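Side-chain contacts in spectinomycin phosphotransferase (Legionella pneumophila, PDB 3I1A), which probably phosphorylates the antibiotic spectinomycin, conferring resistance to it, through a protein-kinase-like fold that binds adenine nucleotide and magnesium: residues A26-G31 with N36-Q41; E152-F157 with R187-S192; D168-A173 with E308-F313; S211-G216 with I226-W231. All blocks are in the same frame, centred on the assembly; numbering follows the deposited sequence.

Interaction 1: A26-G31 with N36-Q41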
loop_
_atom_site.group_PDB
_atom_site.type_symbol
_atom_site.label_atom_id
_atom_site.label_comp_id
_atom_site.label_asym_id
_atom_site.label_seq_id
_atom_site.Cartn_x
_atom_site.Cartn_y
_atom_site.Cartn_z
ATOM N N ALA A 26 -14.459 23.761 10.149
ATOM C CA ALA A 26 -13.504 22.663 10.255
ATOM C C ALA A 26 -14.043 21.626 11.233
ATOM O O ALA A 26 -14.564 21.965 12.289
ATOM C CB ALA A 26 -12.153 23.177 10.728
ATOM N N GLN A 27 -13.903 20.356 10.884
ATOM C CA GLN A 27 -14.423 19.299 11.727
ATOM C C GLN A 27 -13.493 18.087 11.771
ATOM O O GLN A 27 -12.964 17.661 10.743
ATOM C CB GLN A 27 -15.805 18.900 11.197
ATOM C CG GLN A 27 -16.518 17.836 11.987
ATOM C CD GLN A 27 -17.889 17.535 11.413
ATOM O OE1 GLN A 27 -18.726 18.432 11.271
ATOM N NE2 GLN A 27 -18.130 16.270 11.085
ATOM N N PHE A 28 -13.291 17.539 12.965
ATOM C CA PHE A 28 -12.431 16.366 13.122
ATOM C C PHE A 28 -13.092 15.174 12.452
ATOM O O PHE A 28 -14.299 14.993 12.580
ATOM C CB PHE A 28 -12.217 16.055 14.603
ATOM C CG PHE A 28 -11.437 14.788 14.860
ATOM C CD1 PHE A 28 -10.173 14.605 14.308
ATOM C CD2 PHE A 28 -11.965 13.785 15.674
ATOM C CE1 PHE A 28 -9.436 13.441 14.563
ATOM C CE2 PHE A 28 -11.238 12.618 15.936
ATOM C CZ PHE A 28 -9.965 12.450 15.374
ATOM N N ILE A 29 -12.300 14.374 11.739
ATOM C CA ILE A 29 -12.796 13.184 11.049
ATOM C C ILE A 29 -12.417 11.957 11.873
ATOM O O ILE A 29 -11.246 11.584 11.935
ATOM C CB ILE A 29 -12.161 13.024 9.650
ATOM C CG1 ILE A 29 -12.493 14.231 8.775
ATOM C CG2 ILE A 29 -12.657 11.738 8.998
ATOM C CD1 ILE A 29 -11.850 14.177 7.420
ATOM N N GLN A 30 -13.409 11.326 12.494
ATOM C CA GLN A 30 -13.158 10.160 13.335
ATOM C C GLN A 30 -12.598 8.945 12.607
ATOM O O GLN A 30 -13.016 8.622 11.495
ATOM C CB GLN A 30 -14.435 9.745 14.064
ATOM C CG GLN A 30 -14.183 8.682 15.111
ATOM C CD GLN A 30 -13.194 9.147 16.158
ATOM O OE1 GLN A 30 -13.495 10.026 16.966
ATOM N NE2 GLN A 30 -11.999 8.568 16.141
ATOM N N GLY A 31 -11.649 8.278 13.258
ATOM C CA GLY A 31 -11.035 7.084 12.702
ATOM C C GLY A 31 -10.513 7.182 11.280
ATOM O O GLY A 31 -10.035 6.190 10.725
ATOM N N ASN A 36 -0.074 7.656 14.151
ATOM C CA ASN A 36 0.206 9.045 14.482
ATOM C C ASN A 36 -0.354 9.966 13.405
ATOM O O ASN A 36 0.373 10.405 12.514
ATOM C CB ASN A 36 1.715 9.275 14.629
ATOM C CG ASN A 36 2.067 10.747 14.777
ATOM O OD1 ASN A 36 1.216 11.569 15.124
ATOM N ND2 ASN A 36 3.330 11.085 14.526
ATOM N N ALA A 37 -1.653 10.248 13.481
ATOM C CA ALA A 37 -2.284 11.132 12.509
ATOM C C ALA A 37 -3.708 11.493 12.902
ATOM O O ALA A 37 -4.451 10.672 13.440
ATOM C CB ALA A 37 -2.275 10.494 11.140
ATOM N N PHE A 38 -4.071 12.740 12.633
ATOM C CA PHE A 38 -5.401 13.235 12.928
ATOM C C PHE A 38 -5.900 13.919 11.661
ATOM O O PHE A 38 -5.237 14.816 11.130
ATOM C CB PHE A 38 -5.338 14.215 14.101
ATOM C CG PHE A 38 -4.647 13.654 15.309
ATOM C CD1 PHE A 38 -3.260 13.632 15.380
ATOM C CD2 PHE A 38 -5.385 13.112 16.361
ATOM C CE1 PHE A 38 -2.615 13.083 16.477
ATOM C CE2 PHE A 38 -4.748 12.558 17.465
ATOM C CZ PHE A 38 -3.361 12.543 17.522
ATOM N N ALA A 39 -7.051 13.476 11.161
ATOM C CA ALA A 39 -7.609 14.031 9.933
ATOM C C ALA A 39 -8.778 14.954 10.226
ATOM O O ALA A 39 -9.554 14.729 11.166
ATOM C CB ALA A 39 -8.041 12.901 8.992
ATOM N N TYR A 40 -8.892 15.999 9.411
ATOM C CA TYR A 40 -9.941 16.990 9.567
ATOM C C TYR A 40 -10.475 17.405 8.216
ATOM O O TYR A 40 -9.748 17.353 7.216
ATOM C CB TYR A 40 -9.386 18.263 10.231
ATOM C CG TYR A 40 -8.796 18.120 11.613
ATOM C CD1 TYR A 40 -7.502 17.638 11.797
ATOM C CD2 TYR A 40 -9.544 18.478 12.743
ATOM C CE1 TYR A 40 -6.961 17.509 13.075
ATOM C CE2 TYR A 40 -9.020 18.355 14.018
ATOM C CZ TYR A 40 -7.728 17.865 14.178
ATOM O OH TYR A 40 -7.219 17.717 15.440
ATOM N N GLN A 41 -11.742 17.822 8.186
ATOM C CA GLN A 41 -12.338 18.340 6.956
ATOM C C GLN A 41 -12.482 19.835 7.199
ATOM O O GLN A 41 -13.133 20.255 8.165
ATOM C CB GLN A 41 -13.725 17.746 6.674
ATOM C CG GLN A 41 -14.377 18.366 5.419
ATOM C CD GLN A 41 -15.822 17.929 5.211
ATOM O OE1 GLN A 41 -16.113 16.738 5.133
ATOM N NE2 GLN A 41 -16.732 18.900 5.113
HETATM O O HOH W 1 -8.460 11.321 12.287
#
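Q27 and Q41 face each other as a hydrogen-bonded antiparallel pair, and their backbones bond in both directions: Q27 N to Q41 O and Q41 N to Q27 O, each at 2.8 Å. A third backbone bond runs from I29 N to A39 O, also 2.8 Å. On the other side of this pair a water replaces the direct bond, donating to I29 O and accepting from A39 N. The side-chain contacts are mostly apolar. F28 and Y40 form the non-hydrogen-bonded pair, and their rings share one face of the sheet. F28 places CG opposite the backbone N (chi1 175°), which sends CD1 above one face of the Y40 ring, toward its rim, 3.9 Å from Y40 CE2. The planes meet at 59°, an oblique aromatic pair. F28 CD1 lies 3.2 Å from A39 O, so this ring borders the backbone of the second strand. On the opposite face the branched I29 lays CD1 along the backbone of Y40 and Q41, 3.6 Å from Y40 C. I29 CB lies 4.2 Å from A39 CB, and the small A39 leaves this face to the longer I29 side chain. I29 and A39 both touch F50 of strand 48-55, which binds AMP and ADP. This is the first beta hairpin of the five-stranded antiparallel sheet in a kinase-like N-terminal lobe; its turn probably corresponds to the glycine-rich loop of protein kinases.

Interaction 2: E152-F157 with R187-S192. With DMS (dimethyl sulfoxide), chain D.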
loop_
_atom_site.group_PDB
_atom_site.type_symbol
_atom_site.label_atom_id
_atom_site.label_comp_id
_atom_site.label_asym_id
_atom_site.label_seq_id
_atom_site.Cartn_x
_atom_site.Cartn_y
_atom_site.Cartn_z
ATOM N N GLU A 152 8.970 -17.386 8.762
ATOM C CA GLU A 152 9.170 -18.030 10.057
ATOM C C GLU A 152 7.878 -18.038 10.857
ATOM O O GLU A 152 7.525 -19.058 11.453
ATOM C CB GLU A 152 10.276 -17.321 10.853
ATOM C CG GLU A 152 11.648 -17.420 10.190
ATOM C CD GLU A 152 12.747 -16.709 10.963
ATOM O OE1 GLU A 152 12.486 -15.634 11.547
ATOM O OE2 GLU A 152 13.884 -17.214 10.971
ATOM N N ILE A 153 7.167 -16.915 10.859
ATOM C CA ILE A 153 5.907 -16.836 11.597
ATOM C C ILE A 153 4.905 -17.860 11.083
ATOM O O ILE A 153 4.230 -18.525 11.872
ATOM C CB ILE A 153 5.291 -15.431 11.500
ATOM C CG1 ILE A 153 6.105 -14.460 12.351
ATOM C CG2 ILE A 153 3.843 -15.446 11.996
ATOM C CD1 ILE A 153 5.821 -13.001 12.043
ATOM N N VAL A 154 4.792 -18.017 9.770
ATOM C CA VAL A 154 3.831 -18.987 9.278
ATOM C C VAL A 154 4.268 -20.398 9.687
ATOM O O VAL A 154 3.433 -21.252 9.961
ATOM C CB VAL A 154 3.640 -18.921 7.731
ATOM C CG1 VAL A 154 2.693 -19.990 7.286
ATOM C CG2 VAL A 154 3.072 -17.540 7.328
ATOM N N ARG A 155 5.575 -20.651 9.738
ATOM C CA ARG A 155 5.995 -21.994 10.147
ATOM C C ARG A 155 5.655 -22.213 11.612
ATOM O O ARG A 155 5.375 -23.345 12.011
ATOM C CB ARG A 155 7.504 -22.219 9.927
ATOM C CG ARG A 155 7.888 -22.208 8.467
ATOM C CD ARG A 155 9.286 -22.743 8.227
ATOM N NE ARG A 155 9.766 -22.359 6.908
ATOM C CZ ARG A 155 10.569 -21.316 6.695
ATOM N NH1 ARG A 155 10.979 -20.574 7.714
ATOM N NH2 ARG A 155 10.955 -21.004 5.464
ATOM N N SER A 156 5.689 -21.149 12.415
ATOM C CA SER A 156 5.360 -21.299 13.831
ATOM C C SER A 156 3.899 -21.711 13.986
ATOM O O SER A 156 3.527 -22.267 15.021
ATOM C CB SER A 156 5.618 -20.007 14.610
ATOM O OG SER A 156 4.679 -18.994 14.274
ATOM N N PHE A 157 3.073 -21.455 12.970
ATOM C CA PHE A 157 1.651 -21.833 13.037
ATOM C C PHE A 157 1.438 -23.334 12.890
ATOM O O PHE A 157 0.480 -23.878 13.432
ATOM C CB PHE A 157 0.810 -21.174 11.923
ATOM C CG PHE A 157 0.696 -19.668 12.003
ATOM C CD1 PHE A 157 1.111 -18.956 13.134
ATOM C CD2 PHE A 157 0.140 -18.966 10.937
ATOM C CE1 PHE A 157 0.972 -17.582 13.195
ATOM C CE2 PHE A 157 -0.005 -17.575 10.994
ATOM C CZ PHE A 157 0.411 -16.886 12.121
ATOM N N ARG A 187 3.290 -24.823 0.398
ATOM C CA ARG A 187 3.863 -24.507 -0.915
ATOM C C ARG A 187 4.176 -23.007 -1.035
ATOM O O ARG A 187 5.222 -22.619 -1.573
ATOM C CB ARG A 187 2.910 -24.953 -2.038
ATOM C CG ARG A 187 3.398 -24.612 -3.457
ATOM C CD ARG A 187 2.465 -25.152 -4.537
ATOM N NE ARG A 187 2.813 -24.663 -5.875
ATOM C CZ ARG A 187 2.270 -25.109 -7.001
ATOM N NH1 ARG A 187 1.356 -26.068 -6.968
ATOM N NH2 ARG A 187 2.624 -24.578 -8.167
ATOM N N LEU A 188 3.280 -22.153 -0.537
ATOM C CA LEU A 188 3.526 -20.709 -0.593
ATOM C C LEU A 188 4.793 -20.375 0.177
ATOM O O LEU A 188 5.650 -19.636 -0.312
ATOM C CB LEU A 188 2.334 -19.928 0.001
ATOM C CG LEU A 188 1.092 -19.930 -0.900
ATOM C CD1 LEU A 188 -0.161 -19.706 -0.080
ATOM C CD2 LEU A 188 1.251 -18.861 -1.990
ATOM N N VAL A 189 4.912 -20.912 1.392
ATOM C CA VAL A 189 6.077 -20.657 2.246
ATOM C C VAL A 189 7.379 -21.224 1.670
ATOM O O VAL A 189 8.405 -20.541 1.612
ATOM C CB VAL A 189 5.899 -21.300 3.657
ATOM C CG1 VAL A 189 7.185 -21.142 4.478
ATOM C CG2 VAL A 189 4.717 -20.631 4.389
ATOM N N ASP A 190 7.321 -22.483 1.262
ATOM C CA ASP A 190 8.495 -23.167 0.741
ATOM C C ASP A 190 8.942 -22.606 -0.597
ATOM O O ASP A 190 10.149 -22.647 -0.928
ATOM C CB ASP A 190 8.217 -24.665 0.615
ATOM C CG ASP A 190 7.919 -25.327 1.972
ATOM O OD1 ASP A 190 8.219 -24.732 3.024
ATOM O OD2 ASP A 190 7.406 -26.465 1.962
ATOM N N THR A 191 7.993 -22.080 -1.376
ATOM C CA THR A 191 8.367 -21.510 -2.671
ATOM C C THR A 191 8.999 -20.154 -2.459
ATOM O O THR A 191 9.998 -19.823 -3.107
ATOM C CB THR A 191 7.170 -21.371 -3.619
ATOM O OG1 THR A 191 6.710 -22.673 -3.984
ATOM C CG2 THR A 191 7.587 -20.613 -4.886
ATOM N N SER A 192 8.429 -19.366 -1.549
ATOM C CA SER A 192 9.001 -18.064 -1.238
ATOM C C SER A 192 10.434 -18.278 -0.721
ATOM O O SER A 192 11.357 -17.571 -1.121
ATOM C CB SER A 192 8.150 -17.352 -0.178
ATOM O OG SER A 192 8.797 -16.184 0.272
HETATM S S DMS D . -1.326 -26.967 -4.597
HETATM O O DMS D . -0.927 -27.999 -5.589
HETATM C C1 DMS D . -2.816 -27.498 -3.842
HETATM C C2 DMS D . -0.181 -26.969 -3.242
HETATM O O HOH W 2 7.576 -24.590 5.560
HETATM O O HOH W 3 10.490 -23.538 4.062
#
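Helix-to-helix packing in the helical lobe brings V154 of helix 149-157 against V189 of helix 182-198. The two valines run alongside each other, pointing opposite ways, with V154 CG1 3.6 Å from V189 CG2. Beta-branched side chains suit this spot because they are compact and stiff, and both are buried. V154 touches with the methyl that stands anti to its backbone N (chi1 177°), V189 with its other one. The remaining methyl of V189, CG1, goes to the neighbouring R155, whose NE lies 3.7 Å away. The extended R155 chain passes over V189 CG1 and carries its guanidinium on to the edge of the contact, where NH2 forms a salt bridge with E193 of helix 182-198. Waters add a polar fringe here. One accepts from R155 NH2 at 2.9 Å and donates to D190 OD1; a second donates to D190 OD1 at 2.6 Å and is bound only weakly by R155 NE. The carboxylate of D190 and the guanidinium are therefore linked through solvent rather than by direct contact. On another side of helix 182-198, L188 packs on V323 and F327 of helix 322-329. R187 makes a cation-pi contact with F327, and its NH1 gives a weak hydrogen bond (3.3 Å) to O of dimethyl sulfoxide, probably a crystallisation additive. Within helix 182-198, R187 O accepts from T191 N and T191 OG1, which reach it from opposite faces of its carbonyl plane.

Interaction 3: D168-A173 with E308-F313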
loop_
_atom_site.group_PDB
_atom_site.type_symbol
_atom_site.label_atom_id
_atom_site.label_comp_id
_atom_site.label_asym_id
_atom_site.label_seq_id
_atom_site.Cartn_x
_atom_site.Cartn_y
_atom_site.Cartn_z
ATOM N N ASP A 168 -11.889 -20.907 20.445
ATOM C CA ASP A 168 -13.246 -20.393 20.269
ATOM C C ASP A 168 -13.705 -20.721 18.842
ATOM O O ASP A 168 -12.975 -21.353 18.085
ATOM C CB ASP A 168 -13.356 -18.883 20.597
ATOM C CG ASP A 168 -12.714 -17.950 19.568
ATOM O OD1 ASP A 168 -12.009 -18.402 18.637
ATOM O OD2 ASP A 168 -12.926 -16.708 19.712
ATOM N N LYS A 169 -14.924 -20.327 18.494
ATOM C CA LYS A 169 -15.493 -20.616 17.182
ATOM C C LYS A 169 -14.626 -20.193 16.009
ATOM O O LYS A 169 -14.401 -20.970 15.071
ATOM C CB LYS A 169 -16.868 -19.930 17.053
ATOM C CG LYS A 169 -17.690 -20.365 15.819
ATOM C CD LYS A 169 -18.999 -19.543 15.755
ATOM C CE LYS A 169 -19.902 -19.915 14.587
ATOM N NZ LYS A 169 -20.984 -18.891 14.453
ATOM N N LEU A 170 -14.157 -18.952 16.045
ATOM C CA LEU A 170 -13.349 -18.464 14.937
ATOM C C LEU A 170 -12.006 -19.176 14.831
ATOM O O LEU A 170 -11.579 -19.534 13.743
ATOM C CB LEU A 170 -13.160 -16.969 15.072
ATOM C CG LEU A 170 -14.423 -16.235 14.626
ATOM C CD1 LEU A 170 -14.221 -14.721 14.831
ATOM C CD2 LEU A 170 -14.705 -16.543 13.156
ATOM N N THR A 171 -11.356 -19.409 15.965
ATOM C CA THR A 171 -10.073 -20.110 15.941
ATOM C C THR A 171 -10.228 -21.524 15.397
ATOM O O THR A 171 -9.415 -21.984 14.600
ATOM C CB THR A 171 -9.456 -20.191 17.341
ATOM O OG1 THR A 171 -9.125 -18.869 17.773
ATOM C CG2 THR A 171 -8.190 -21.045 17.317
ATOM N N ALA A 172 -11.283 -22.217 15.815
ATOM C CA ALA A 172 -11.511 -23.579 15.327
ATOM C C ALA A 172 -11.815 -23.605 13.827
ATOM O O ALA A 172 -11.374 -24.507 13.096
ATOM C CB ALA A 172 -12.672 -24.250 16.108
ATOM N N ALA A 173 -12.586 -22.629 13.352
ATOM C CA ALA A 173 -12.932 -22.567 11.933
ATOM C C ALA A 173 -11.667 -22.293 11.105
ATOM O O ALA A 173 -11.468 -22.872 10.024
ATOM C CB ALA A 173 -13.982 -21.465 11.696
ATOM N N GLU A 308 -13.672 -10.595 9.852
ATOM C CA GLU A 308 -13.266 -9.945 8.594
ATOM C C GLU A 308 -11.915 -10.490 8.141
ATOM O O GLU A 308 -11.708 -10.746 6.947
ATOM C CB GLU A 308 -13.182 -8.425 8.751
ATOM C CG GLU A 308 -14.526 -7.780 9.079
ATOM C CD GLU A 308 -14.469 -6.258 9.140
ATOM O OE1 GLU A 308 -13.543 -5.704 9.778
ATOM O OE2 GLU A 308 -15.375 -5.619 8.562
ATOM N N SER A 309 -11.000 -10.665 9.093
ATOM C CA SER A 309 -9.675 -11.219 8.774
ATOM C C SER A 309 -9.845 -12.622 8.173
ATOM O O SER A 309 -9.175 -12.964 7.211
ATOM C CB SER A 309 -8.819 -11.332 10.028
ATOM O OG SER A 309 -8.542 -10.057 10.572
ATOM N N PHE A 310 -10.769 -13.411 8.728
ATOM C CA PHE A 310 -11.005 -14.777 8.253
ATOM C C PHE A 310 -11.527 -14.778 6.814
ATOM O O PHE A 310 -11.073 -15.560 5.997
ATOM C CB PHE A 310 -11.970 -15.484 9.225
ATOM C CG PHE A 310 -12.132 -16.972 8.988
ATOM C CD1 PHE A 310 -11.110 -17.738 8.433
ATOM C CD2 PHE A 310 -13.298 -17.616 9.398
ATOM C CE1 PHE A 310 -11.252 -19.123 8.293
ATOM C CE2 PHE A 310 -13.447 -19.008 9.258
ATOM C CZ PHE A 310 -12.425 -19.757 8.707
ATOM N N LYS A 311 -12.458 -13.880 6.497
ATOM C CA LYS A 311 -12.981 -13.782 5.150
ATOM C C LYS A 311 -11.852 -13.389 4.191
ATOM O O LYS A 311 -11.727 -13.953 3.096
ATOM C CB LYS A 311 -14.133 -12.755 5.118
ATOM C CG LYS A 311 -15.336 -13.233 5.939
ATOM C CD LYS A 311 -16.574 -12.366 5.736
ATOM C CE LYS A 311 -17.750 -12.907 6.546
ATOM N NZ LYS A 311 -19.014 -12.151 6.255
ATOM N N TYR A 312 -11.018 -12.441 4.612
ATOM C CA TYR A 312 -9.903 -12.004 3.770
ATOM C C TYR A 312 -8.960 -13.175 3.522
ATOM O O TYR A 312 -8.554 -13.443 2.386
ATOM C CB TYR A 312 -9.123 -10.875 4.428
ATOM C CG TYR A 312 -7.958 -10.425 3.570
ATOM C CD1 TYR A 312 -8.168 -9.900 2.288
ATOM C CD2 TYR A 312 -6.647 -10.549 4.022
ATOM C CE1 TYR A 312 -7.086 -9.513 1.483
ATOM C CE2 TYR A 312 -5.565 -10.164 3.228
ATOM C CZ TYR A 312 -5.791 -9.647 1.966
ATOM O OH TYR A 312 -4.718 -9.233 1.200
ATOM N N PHE A 313 -8.611 -13.863 4.599
ATOM C CA PHE A 313 -7.729 -15.019 4.514
ATOM C C PHE A 313 -8.292 -16.059 3.530
ATOM O O PHE A 313 -7.566 -16.587 2.677
ATOM C CB PHE A 313 -7.574 -15.624 5.918
ATOM C CG PHE A 313 -6.492 -16.666 6.020
ATOM C CD1 PHE A 313 -5.301 -16.394 6.701
ATOM C CD2 PHE A 313 -6.664 -17.914 5.440
ATOM C CE1 PHE A 313 -4.298 -17.370 6.793
ATOM C CE2 PHE A 313 -5.662 -18.895 5.529
ATOM C CZ PHE A 313 -4.488 -18.620 6.201
#
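D168 OD1 accepts the backbone N-H of T171 at 2.9 Å, a nearly straight bond (165° at the hydrogen) that meets the oxygen close to its C-O direction. D168 is the N-cap residue of helix 169-180, and aspartate suits the place because its short carboxylate can turn back to the amides of the first turn. The other oxygen, OD2, forms a salt bridge with R306, so the same side chain that starts one helix is tied to helix 303-315. Between 168-173 and 308-313 the contact is small and mostly apolar. F310 is its main element: with CG anti to the backbone N (chi1 -171°), it reaches out toward the first turns of the capped helix. F310 CE2 comes within 3.5 Å of A173 CB, and F310 CZ lies 3.5 Å from A173 O. Alanine is small enough to let the ring come down on the helix backbone at this point. Next to CE2 on the ring, F310 CD2 lies 4.2 Å from L170 CD2, the two side chains running slantwise to one another. L170 also touches N303 and R306, and L296 of helix 274-297, while F310 meets F177 one turn further along its partner helix. Nearby, F313 stacks edge-to-face with F174. This is plain helix packing, away from the nucleotide and magnesium sites, joining helix 169-180 to the late helix 303-315 within the helical lobe.

Interaction 4: S211-G216 with I226-W231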
loop_
_atom_site.group_PDB
_atom_site.type_symbol
_atom_site.label_atom_id
_atom_site.label_comp_id
_atom_site.label_asym_id
_atom_site.label_seq_id
_atom_site.Cartn_x
_atom_site.Cartn_y
_atom_site.Cartn_z
ATOM N N SER A 211 5.619 -0.395 -3.563
ATOM C CA SER A 211 5.609 -1.600 -2.703
ATOM C C SER A 211 4.266 -2.283 -2.414
ATOM O O SER A 211 4.235 -3.442 -1.962
ATOM C CB SER A 211 6.372 -1.350 -1.380
ATOM O OG SER A 211 5.551 -0.831 -0.325
ATOM N N ASP A 212 3.158 -1.610 -2.717
ATOM C CA ASP A 212 1.856 -2.192 -2.429
ATOM C C ASP A 212 0.852 -1.590 -3.402
ATOM O O ASP A 212 -0.248 -1.147 -3.023
ATOM C CB ASP A 212 1.488 -1.857 -0.975
ATOM C CG ASP A 212 0.367 -2.707 -0.440
ATOM O OD1 ASP A 212 0.142 -3.811 -0.968
ATOM O OD2 ASP A 212 -0.290 -2.264 0.531
ATOM N N ILE A 213 1.223 -1.618 -4.677
ATOM C CA ILE A 213 0.391 -1.001 -5.685
ATOM C C ILE A 213 -0.659 -1.900 -6.309
ATOM O O ILE A 213 -0.542 -2.334 -7.456
ATOM C CB ILE A 213 1.307 -0.272 -6.745
ATOM C CG1 ILE A 213 0.453 0.492 -7.748
ATOM C CG2 ILE A 213 2.270 -1.257 -7.415
ATOM C CD1 ILE A 213 -0.533 1.455 -7.074
ATOM N N HIS A 214 -1.690 -2.182 -5.502
ATOM C CA HIS A 214 -2.830 -2.981 -5.933
ATOM C C HIS A 214 -3.958 -2.028 -6.331
ATOM O O HIS A 214 -3.818 -0.808 -6.194
ATOM C CB HIS A 214 -3.289 -3.941 -4.820
ATOM C CG HIS A 214 -3.619 -3.268 -3.530
ATOM N ND1 HIS A 214 -4.844 -2.677 -3.285
ATOM C CD2 HIS A 214 -2.892 -3.119 -2.398
ATOM C CE1 HIS A 214 -4.852 -2.198 -2.054
ATOM N NE2 HIS A 214 -3.682 -2.454 -1.494
ATOM N N ALA A 215 -5.065 -2.587 -6.823
ATOM C CA ALA A 215 -6.179 -1.780 -7.323
ATOM C C ALA A 215 -6.750 -0.770 -6.356
ATOM O O ALA A 215 -7.281 0.264 -6.776
ATOM C CB ALA A 215 -7.282 -2.687 -7.857
ATOM N N GLY A 216 -6.647 -1.063 -5.064
ATOM C CA GLY A 216 -7.154 -0.141 -4.078
ATOM C C GLY A 216 -6.340 1.128 -3.988
ATOM O O GLY A 216 -6.813 2.138 -3.468
ATOM N N ILE A 226 -5.604 8.734 -13.902
ATOM C CA ILE A 226 -5.395 7.891 -12.721
ATOM C C ILE A 226 -4.526 8.647 -11.687
ATOM O O ILE A 226 -3.843 9.623 -12.015
ATOM C CB ILE A 226 -4.672 6.572 -13.085
ATOM C CG1 ILE A 226 -3.291 6.864 -13.661
ATOM C CG2 ILE A 226 -5.496 5.768 -14.092
ATOM C CD1 ILE A 226 -2.181 6.224 -12.876
ATOM N N TYR A 227 -4.574 8.199 -10.433
ATOM C CA TYR A 227 -3.753 8.766 -9.365
ATOM C C TYR A 227 -3.302 7.590 -8.532
ATOM O O TYR A 227 -4.107 6.704 -8.238
ATOM C CB TYR A 227 -4.546 9.733 -8.483
ATOM C CG TYR A 227 -4.864 11.009 -9.215
ATOM C CD1 TYR A 227 -3.949 12.057 -9.249
ATOM C CD2 TYR A 227 -5.999 11.098 -10.022
ATOM C CE1 TYR A 227 -4.145 13.165 -10.095
ATOM C CE2 TYR A 227 -6.201 12.190 -10.856
ATOM C CZ TYR A 227 -5.269 13.212 -10.894
ATOM O OH TYR A 227 -5.448 14.252 -11.786
ATOM N N ILE A 228 -2.016 7.552 -8.196
ATOM C CA ILE A 228 -1.494 6.476 -7.355
ATOM C C ILE A 228 -1.423 7.005 -5.931
ATOM O O ILE A 228 -0.792 8.027 -5.693
ATOM C CB ILE A 228 -0.083 6.040 -7.788
ATOM C CG1 ILE A 228 -0.148 5.417 -9.184
ATOM C CG2 ILE A 228 0.467 5.020 -6.768
ATOM C CD1 ILE A 228 1.226 5.082 -9.752
ATOM N N ILE A 229 -2.062 6.309 -4.990
ATOM C CA ILE A 229 -2.092 6.755 -3.599
ATOM C C ILE A 229 -1.373 5.813 -2.646
ATOM O O ILE A 229 -0.891 4.751 -3.046
ATOM C CB ILE A 229 -3.556 6.962 -3.082
ATOM C CG1 ILE A 229 -4.355 5.655 -3.163
ATOM C CG2 ILE A 229 -4.235 8.069 -3.924
ATOM C CD1 ILE A 229 -5.661 5.706 -2.382
ATOM N N ASP A 230 -1.289 6.262 -1.394
ATOM C CA ASP A 230 -0.643 5.588 -0.270
ATOM C C ASP A 230 0.860 5.476 -0.442
ATOM O O ASP A 230 1.402 4.401 -0.696
ATOM C CB ASP A 230 -1.211 4.202 -0.021
ATOM C CG ASP A 230 -0.642 3.576 1.258
ATOM O OD1 ASP A 230 0.317 4.140 1.834
ATOM O OD2 ASP A 230 -1.139 2.521 1.674
ATOM N N TRP A 231 1.527 6.601 -0.265
ATOM C CA TRP A 231 2.967 6.686 -0.393
ATOM C C TRP A 231 3.626 6.685 0.977
ATOM O O TRP A 231 4.698 7.265 1.161
ATOM C CB TRP A 231 3.315 7.964 -1.163
ATOM C CG TRP A 231 3.029 7.819 -2.611
ATOM C CD1 TRP A 231 1.913 8.239 -3.304
ATOM C CD2 TRP A 231 3.845 7.120 -3.547
ATOM N NE1 TRP A 231 2.002 7.830 -4.617
ATOM C CE2 TRP A 231 3.179 7.141 -4.787
ATOM C CE3 TRP A 231 5.083 6.470 -3.451
ATOM C CZ2 TRP A 231 3.710 6.537 -5.923
ATOM C CZ3 TRP A 231 5.606 5.866 -4.577
ATOM C CH2 TRP A 231 4.923 5.904 -5.798
#
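I213 and I228 meet at about a right angle, I213 CD1 lying 3.7 Å from I228 CG2. I213 extends CG1 anti to its backbone N (chi1 -175°), while in I228 it is the short branch, CG2, that takes this place. A pair of branched aliphatic chains suits this buried junction. The second contact is looser: I229 CD1 lies 3.9 Å from G216 O. G216 lacks a CB, which would collide with the H214 ring; that ring's ND1 accepts G216 N at 3.0 Å, with the donor tilted out of the ring plane. W231 NE1 donates to I228 O from above the carbonyl plane. I229 lies beside N217 and next in sequence to D230, both of which bind magnesium in another structure of this protein; no magnesium is bound here. The sequences HSDIHAGN and IDWD resemble the catalytic-loop and DFG elements of kinases. Around the contact, I213 rests on V218 and I229 on L219, both of strand 218-220, while I228 packs on V124 and I128 of helix 115-129.

From the N terminus, interaction 1 closes first, a hairpin in the N-terminal lobe's sheet whose contact segments are four residues apart. Interaction 2 then opens at 152-157, and interaction 3 opens at 168-173 before interaction 2 closes at 187-192, so the two cross. Interaction 4, with nine residues between its segments, falls inside the long loop of interaction 3, which ends at 308-313. On the same side of the chain's centre, interaction 2 ties helix 149-157 to 182-198 and interaction 3 ties 169-180 to 303-315. Interaction 4 joins the 211-216 loop to the end of strand 226-228 at the magnesium site. Interactions 1 and 2 lie on opposite sides of the chain's centre.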